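Local coordinates for protein chorismate mutase (Helicobacter pylori, PDB 6AL9) that probably catalyses the rearrangement of chorismate to prephenate, as an all-helical, two-subunit chorismate mutase of the type II family, at residues B[32-37]-B[81-86]; B[54-59]-B[74-79]. One frame throughout, in Å; residues are numbered along the deposited sequence.

Interaction 1: B[32-37]-B[81-86]; sequences EIALKI and KISRKF. With PYR (pyruvic acid), chain D; PHB (p-hydroxybenzoic acid), chain E.
Ala34 meets Ser83 where helix 9-41 passes helix 69-93, one of the helix pairings of the all-alpha, intertwined dimer of type II chorismate mutases. The helices come close here, 6.8 Å from CA of Ala34 to CA of Ser83, consistent with the small side chains of both residues. The methyl CB of Ala34 points at the other helix and lies 3.6 Å from OG of Ser83. With chi1 at -178° that OG lies opposite the backbone N, beside the carbonyl carbon, and from there it reaches the ligand: Ser83 OG donates a hydrogen bond of 3.2 Å to the carboxylate atom O2' of p-hydroxybenzoic acid. Arg30, the backbone N of Cys48 and Glu52 make further hydrogen bonds to the same ligand. One turn along, Phe86 swings its ring across to helix 9-41. With chi1 at 168° the ring extends toward Leu35, and its CE2 comes within 4.0 Å of Leu35 CB in an oblique approach. It is the beta carbon of Leu35 that does the touching; Leu35 also packs on Ala90 and on His66 of the second subunit. The Phe86 ring meets that His66 edge-to-face, placing this apolar end of the contact against the dimer partner. Pyruvic acid lies beside Ile37, hydrogen-bonded to Gln87 NE2 and to Arg13 NH1 of the second subunit. Both branches of Ile37 touch it: CG2 approaches the keto carbon CA of pyruvic acid at 3.5 Å, and CD1 at the end of the longer branch sits 3.4 Å from its methyl CB.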
loop_
_atom_site.group_PDB
_atom_site.type_symbol
_atom_site.label_atom_id
_atom_site.label_comp_id
_atom_site.label_asym_id
_atom_site.label_seq_id
_atom_site.Cartn_x
_atom_site.Cartn_y
_atom_site.Cartn_z
ATOM N N GLU B 32 -9.871 9.586 -1.719
ATOM C CA GLU B 32 -11.095 10.290 -2.117
ATOM C C GLU B 32 -12.260 9.905 -1.196
ATOM O O GLU B 32 -13.044 10.760 -0.766
ATOM C CB GLU B 32 -11.418 10.025 -3.590
ATOM C CG GLU B 32 -12.865 10.298 -3.997
ATOM C CD GLU B 32 -13.234 11.775 -4.140
ATOM O OE1 GLU B 32 -12.326 12.655 -4.071
ATOM O OE2 GLU B 32 -14.462 12.043 -4.330
ATOM N N ILE B 33 -12.348 8.616 -0.872
ATOM C CA ILE B 33 -13.333 8.145 0.099
ATOM C C ILE B 33 -13.091 8.716 1.477
ATOM O O ILE B 33 -14.021 9.099 2.157
ATOM C CB ILE B 33 -13.397 6.607 0.191
ATOM C CG1 ILE B 33 -13.882 6.027 -1.123
ATOM C CG2 ILE B 33 -14.393 6.177 1.269
ATOM C CD1 ILE B 33 -13.690 4.544 -1.214
ATOM N N ALA B 34 -11.836 8.770 1.890
ATOM C CA ALA B 34 -11.490 9.340 3.185
ATOM C C ALA B 34 -11.803 10.836 3.228
ATOM O O ALA B 34 -12.086 11.382 4.288
ATOM C CB ALA B 34 -10.010 9.090 3.494
ATOM N N LEU B 35 -11.708 11.495 2.083
ATOM C CA LEU B 35 -12.088 12.898 1.992
ATOM C C LEU B 35 -13.575 13.036 2.309
ATOM O O LEU B 35 -13.960 13.881 3.126
ATOM C CB LEU B 35 -11.811 13.468 0.594
ATOM C CG LEU B 35 -12.170 14.960 0.429
ATOM C CD1 LEU B 35 -11.542 15.832 1.509
ATOM C CD2 LEU B 35 -11.744 15.445 -0.944
ATOM N N LYS B 36 -14.394 12.200 1.660
ATOM C CA LYS B 36 -15.827 12.219 1.906
ATOM C C LYS B 36 -16.146 11.961 3.377
ATOM O O LYS B 36 -16.991 12.655 3.950
ATOM C CB LYS B 36 -16.538 11.210 1.031
ATOM C CG LYS B 36 -16.566 11.611 -0.431
ATOM C CD LYS B 36 -16.582 10.387 -1.342
ATOM C CE LYS B 36 -17.678 10.459 -2.382
ATOM N NZ LYS B 36 -17.203 9.875 -3.664
ATOM N N ILE B 37 -15.458 10.995 4.000
ATOM C CA ILE B 37 -15.693 10.695 5.404
ATOM C C ILE B 37 -15.332 11.880 6.280
ATOM O O ILE B 37 -16.068 12.218 7.196
ATOM C CB ILE B 37 -14.917 9.452 5.877
ATOM C CG1 ILE B 37 -15.546 8.168 5.326
ATOM C CG2 ILE B 37 -14.903 9.357 7.402
ATOM C CD1 ILE B 37 -14.579 7.008 5.316
ATOM N N LYS B 81 -1.726 6.331 8.643
ATOM C CA LYS B 81 -1.009 7.626 8.732
ATOM C C LYS B 81 -1.248 8.516 7.527
ATOM O O LYS B 81 -1.574 9.679 7.687
ATOM C CB LYS B 81 0.502 7.453 8.930
ATOM C CG LYS B 81 0.842 7.097 10.364
ATOM C CD LYS B 81 2.330 7.152 10.661
ATOM C CE LYS B 81 2.638 6.514 12.019
ATOM N NZ LYS B 81 3.927 5.751 11.983
ATOM N N ILE B 82 -1.060 7.975 6.331
ATOM C CA ILE B 82 -1.297 8.752 5.143
ATOM C C ILE B 82 -2.739 9.278 5.089
ATOM O O ILE B 82 -2.973 10.452 4.857
ATOM C CB ILE B 82 -1.058 7.930 3.888
ATOM C CG1 ILE B 82 0.440 7.755 3.641
ATOM C CG2 ILE B 82 -1.700 8.620 2.687
ATOM C CD1 ILE B 82 0.711 6.685 2.606
ATOM N N SER B 83 -3.691 8.388 5.307
ATOM C CA SER B 83 -5.114 8.745 5.324
ATOM C C SER B 83 -5.500 9.778 6.393
ATOM O O SER B 83 -6.272 10.701 6.113
ATOM C CB SER B 83 -5.950 7.472 5.482
ATOM O OG SER B 83 -7.337 7.757 5.449
ATOM N N ARG B 84 -4.960 9.613 7.600
ATOM C CA ARG B 84 -5.221 10.515 8.731
ATOM C C ARG B 84 -4.708 11.925 8.471
ATOM O O ARG B 84 -5.448 12.898 8.623
ATOM C CB ARG B 84 -4.533 10.002 10.004
ATOM C CG ARG B 84 -5.455 9.681 11.152
ATOM C CD ARG B 84 -4.669 9.292 12.398
ATOM N NE ARG B 84 -4.471 7.853 12.420
ATOM C CZ ARG B 84 -3.287 7.242 12.519
ATOM N NH1 ARG B 84 -2.162 7.949 12.642
ATOM N NH2 ARG B 84 -3.223 5.911 12.504
ATOM N N LYS B 85 -3.427 12.034 8.130
ATOM C CA LYS B 85 -2.825 13.325 7.787
ATOM C C LYS B 85 -3.581 14.018 6.637
ATOM O O LYS B 85 -3.816 15.227 6.667
ATOM C CB LYS B 85 -1.350 13.146 7.412
ATOM C CG LYS B 85 -0.385 13.219 8.606
ATOM C CD LYS B 85 0.831 12.296 8.495
ATOM C CE LYS B 85 1.486 12.377 7.109
ATOM N NZ LYS B 85 2.960 12.124 7.072
ATOM N N PHE B 86 -3.954 13.243 5.624
ATOM C CA PHE B 86 -4.642 13.794 4.472
ATOM C C PHE B 86 -5.981 14.431 4.885
ATOM O O PHE B 86 -6.285 15.571 4.494
ATOM C CB PHE B 86 -4.842 12.707 3.417
ATOM C CG PHE B 86 -5.791 13.095 2.326
ATOM C CD1 PHE B 86 -5.448 14.075 1.418
ATOM C CD2 PHE B 86 -7.025 12.476 2.212
ATOM C CE1 PHE B 86 -6.325 14.435 0.418
ATOM C CE2 PHE B 86 -7.901 12.829 1.208
ATOM C CZ PHE B 86 -7.554 13.802 0.312
HETATM C C PYR D . -13.151 6.449 9.419
HETATM O O PYR D . -13.261 6.534 10.665
HETATM O OXT PYR D . -13.785 5.566 8.793
HETATM C CA PYR D . -12.272 7.406 8.719
HETATM O O3 PYR D . -11.913 8.434 9.282
HETATM C CB PYR D . -11.821 7.128 7.314
HETATM C "C1'" PHB E . -9.555 4.818 6.895
HETATM O "O1'" PHB E . -9.655 3.584 6.731
HETATM O "O2'" PHB E . -9.694 5.619 5.940
HETATM C C1 PHB E . -9.262 5.334 8.275
HETATM C C2 PHB E . -8.628 6.568 8.471
HETATM C C3 PHB E . -8.366 7.029 9.762
HETATM C C4 PHB E . -8.741 6.255 10.858
HETATM C C5 PHB E . -9.377 5.028 10.661
HETATM C C6 PHB E . -9.636 4.567 9.374
HETATM O O4 PHB E . -8.489 6.680 12.124
#

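Interaction 2: B[54-59]-B[74-79]; sequences EILKRL and GFYTEV
Leu59 and Tyr76 make the closest touch between 54-59 and 74-79. The side chain of Leu59 lies roughly perpendicular to that of Tyr76, and a single methyl does the work: CD1 of Leu59 lies 3.5 Å from Tyr76 CE2 and 3.8 Å from Tyr76 CZ, so it rests by the phenol end of the ring, in an oblique approach. In Leu59, CG stands anti to the carbonyl carbon (chi1 -65°), which carries the branch out toward the tyrosine. Leu56, one turn earlier, covers the root of the same side chain: its CD2 is 4.0 Å from Tyr76 CB, and the two run alongside each other but point opposite ways. The end of Leu56 bends in toward helix 69-93, where Leu72 and Phe80 also receive it. The CA atoms of Leu56 and Tyr76 are 7.7 Å apart. This is the pairing of the short middle helix with the last helix in the AroQ-type fold, in which three helices per chain interlock with those of a second copy. It lies beside the ligand pocket: Ile55 touches p-hydroxybenzoic acid, while Tyr76, about 7 Å from that ligand, is second shell and packs on its hydrogen-bonding partner Arg30. Aromatic rings also meet around the contact: Tyr76 with Phe80 of its own helix, planes at about 40°, and Phe75 with Phe75 of the second subunit. Polar links run from these helices to the partner chain; Arg58 NH1 is hydrogen-bonded to Asn21 OD1 of the second subunit, and Tyr76 OH makes a weak hydrogen bond to Asp20 OD1 of that same subunit.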
loop_
_atom_site.group_PDB
_atom_site.type_symbol
_atom_site.label_atom_id
_atom_site.label_comp_id
_atom_site.label_asym_id
_atom_site.label_seq_id
_atom_site.Cartn_x
_atom_site.Cartn_y
_atom_site.Cartn_z
ATOM N N GLU B 54 -10.435 -2.992 13.722
ATOM C CA GLU B 54 -11.399 -3.778 12.973
ATOM C C GLU B 54 -10.967 -4.073 11.523
ATOM O O GLU B 54 -11.100 -5.203 11.056
ATOM C CB GLU B 54 -12.773 -3.094 13.003
ATOM C CG GLU B 54 -13.470 -3.221 14.352
ATOM C CD GLU B 54 -14.682 -2.302 14.499
ATOM O OE1 GLU B 54 -14.809 -1.333 13.715
ATOM O OE2 GLU B 54 -15.521 -2.551 15.407
ATOM N N ILE B 55 -10.432 -3.073 10.818
ATOM C CA ILE B 55 -9.909 -3.280 9.464
ATOM C C ILE B 55 -8.819 -4.362 9.463
ATOM O O ILE B 55 -8.923 -5.370 8.740
ATOM C CB ILE B 55 -9.368 -1.952 8.844
ATOM C CG1 ILE B 55 -10.541 -1.026 8.534
ATOM C CG2 ILE B 55 -8.603 -2.227 7.565
ATOM C CD1 ILE B 55 -10.197 0.352 8.002
ATOM N N LEU B 56 -7.800 -4.173 10.306
ATOM C CA LEU B 56 -6.701 -5.148 10.416
ATOM C C LEU B 56 -7.188 -6.560 10.765
ATOM O O LEU B 56 -6.784 -7.533 10.133
ATOM C CB LEU B 56 -5.637 -4.674 11.418
ATOM C CG LEU B 56 -4.678 -3.642 10.806
ATOM C CD1 LEU B 56 -3.851 -2.877 11.819
ATOM C CD2 LEU B 56 -3.739 -4.306 9.813
ATOM N N LYS B 57 -8.055 -6.662 11.767
ATOM C CA LYS B 57 -8.613 -7.938 12.177
ATOM C C LYS B 57 -9.252 -8.631 10.987
ATOM O O LYS B 57 -8.907 -9.771 10.636
ATOM C CB LYS B 57 -9.649 -7.720 13.287
ATOM C CG LYS B 57 -9.333 -8.449 14.584
ATOM C CD LYS B 57 -10.142 -7.897 15.762
ATOM C CE LYS B 57 -9.613 -6.523 16.180
ATOM N NZ LYS B 57 -10.474 -5.785 17.151
ATOM N N ARG B 58 -10.178 -7.931 10.343
ATOM C CA ARG B 58 -10.899 -8.521 9.220
ATOM C C ARG B 58 -9.897 -8.988 8.139
ATOM O O ARG B 58 -9.911 -10.160 7.745
ATOM C CB ARG B 58 -11.909 -7.525 8.666
ATOM C CG ARG B 58 -12.707 -8.019 7.470
ATOM C CD ARG B 58 -13.594 -6.900 6.906
ATOM N NE ARG B 58 -12.853 -5.892 6.139
ATOM C CZ ARG B 58 -12.366 -6.058 4.909
ATOM N NH1 ARG B 58 -12.508 -7.210 4.281
ATOM N NH2 ARG B 58 -11.706 -5.069 4.309
ATOM N N LEU B 59 -9.003 -8.095 7.718
ATOM C CA LEU B 59 -7.994 -8.453 6.687
ATOM C C LEU B 59 -7.067 -9.614 7.087
ATOM O O LEU B 59 -6.673 -10.415 6.239
ATOM C CB LEU B 59 -7.122 -7.242 6.321
ATOM C CG LEU B 59 -7.855 -6.099 5.656
ATOM C CD1 LEU B 59 -7.023 -4.828 5.776
ATOM C CD2 LEU B 59 -8.181 -6.439 4.209
ATOM N N GLY B 74 2.347 -3.354 9.395
ATOM C CA GLY B 74 3.269 -2.371 8.854
ATOM C C GLY B 74 2.668 -1.634 7.675
ATOM O O GLY B 74 2.647 -0.402 7.635
ATOM N N PHE B 75 2.186 -2.385 6.700
ATOM C CA PHE B 75 1.518 -1.769 5.580
ATOM C C PHE B 75 0.455 -0.724 6.008
ATOM O O PHE B 75 0.474 0.437 5.569
ATOM C CB PHE B 75 0.878 -2.838 4.712
ATOM C CG PHE B 75 0.357 -2.318 3.397
ATOM C CD1 PHE B 75 1.224 -1.799 2.459
ATOM C CD2 PHE B 75 -0.996 -2.356 3.109
ATOM C CE1 PHE B 75 0.760 -1.338 1.227
ATOM C CE2 PHE B 75 -1.472 -1.885 1.900
ATOM C CZ PHE B 75 -0.593 -1.377 0.947
ATOM N N TYR B 76 -0.483 -1.144 6.853
ATOM C CA TYR B 76 -1.618 -0.292 7.167
ATOM C C TYR B 76 -1.301 0.781 8.156
ATOM O O TYR B 76 -1.972 1.776 8.177
ATOM C CB TYR B 76 -2.858 -1.095 7.567
ATOM C CG TYR B 76 -3.686 -1.439 6.344
ATOM C CD1 TYR B 76 -4.539 -0.501 5.778
ATOM C CD2 TYR B 76 -3.544 -2.665 5.702
ATOM C CE1 TYR B 76 -5.268 -0.788 4.649
ATOM C CE2 TYR B 76 -4.272 -2.957 4.575
ATOM C CZ TYR B 76 -5.127 -2.011 4.063
ATOM O OH TYR B 76 -5.848 -2.289 2.935
ATOM N N THR B 77 -0.264 0.604 8.963
ATOM C CA THR B 77 0.166 1.694 9.842
ATOM C C THR B 77 0.448 2.915 8.979
ATOM O O THR B 77 0.008 4.024 9.280
ATOM C CB THR B 77 1.401 1.341 10.709
ATOM O OG1 THR B 77 1.052 0.325 11.684
ATOM C CG2 THR B 77 1.868 2.602 11.468
ATOM N N GLU B 78 1.146 2.686 7.866
ATOM C CA GLU B 78 1.500 3.754 6.952
ATOM C C GLU B 78 0.274 4.278 6.208
ATOM O O GLU B 78 0.058 5.509 6.128
ATOM C CB GLU B 78 2.543 3.248 5.970
ATOM C CG GLU B 78 3.022 4.273 4.966
ATOM C CD GLU B 78 3.675 5.489 5.604
ATOM O OE1 GLU B 78 3.757 6.529 4.916
ATOM O OE2 GLU B 78 4.118 5.414 6.773
ATOM N N VAL B 79 -0.519 3.352 5.677
ATOM C CA VAL B 79 -1.787 3.704 5.057
ATOM C C VAL B 79 -2.710 4.551 5.941
ATOM O O VAL B 79 -3.298 5.538 5.470
ATOM C CB VAL B 79 -2.546 2.449 4.582
ATOM C CG1 VAL B 79 -3.932 2.816 4.074
ATOM C CG2 VAL B 79 -1.773 1.784 3.461
#

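Helix 69-93 serves both contacts, pairing with the long helix 9-41 in interaction 1 and with helix 49-61 in interaction 2, their centres 15 Å apart. Along the chain, interaction 2 is nested within the loop that interaction 1 closes. Each buries 159 Å² between its segments, yet the character differs. Interaction 1 is partly buried and mixed, with a serine hydroxyl beside the ligand and a phenylalanine ring at the dimer partner. Interaction 2 is the more buried and apolar across its interface, two leucines against one tyrosine; it reaches the p-hydroxybenzoic acid through Ile55. Both contacts also touch the second subunit.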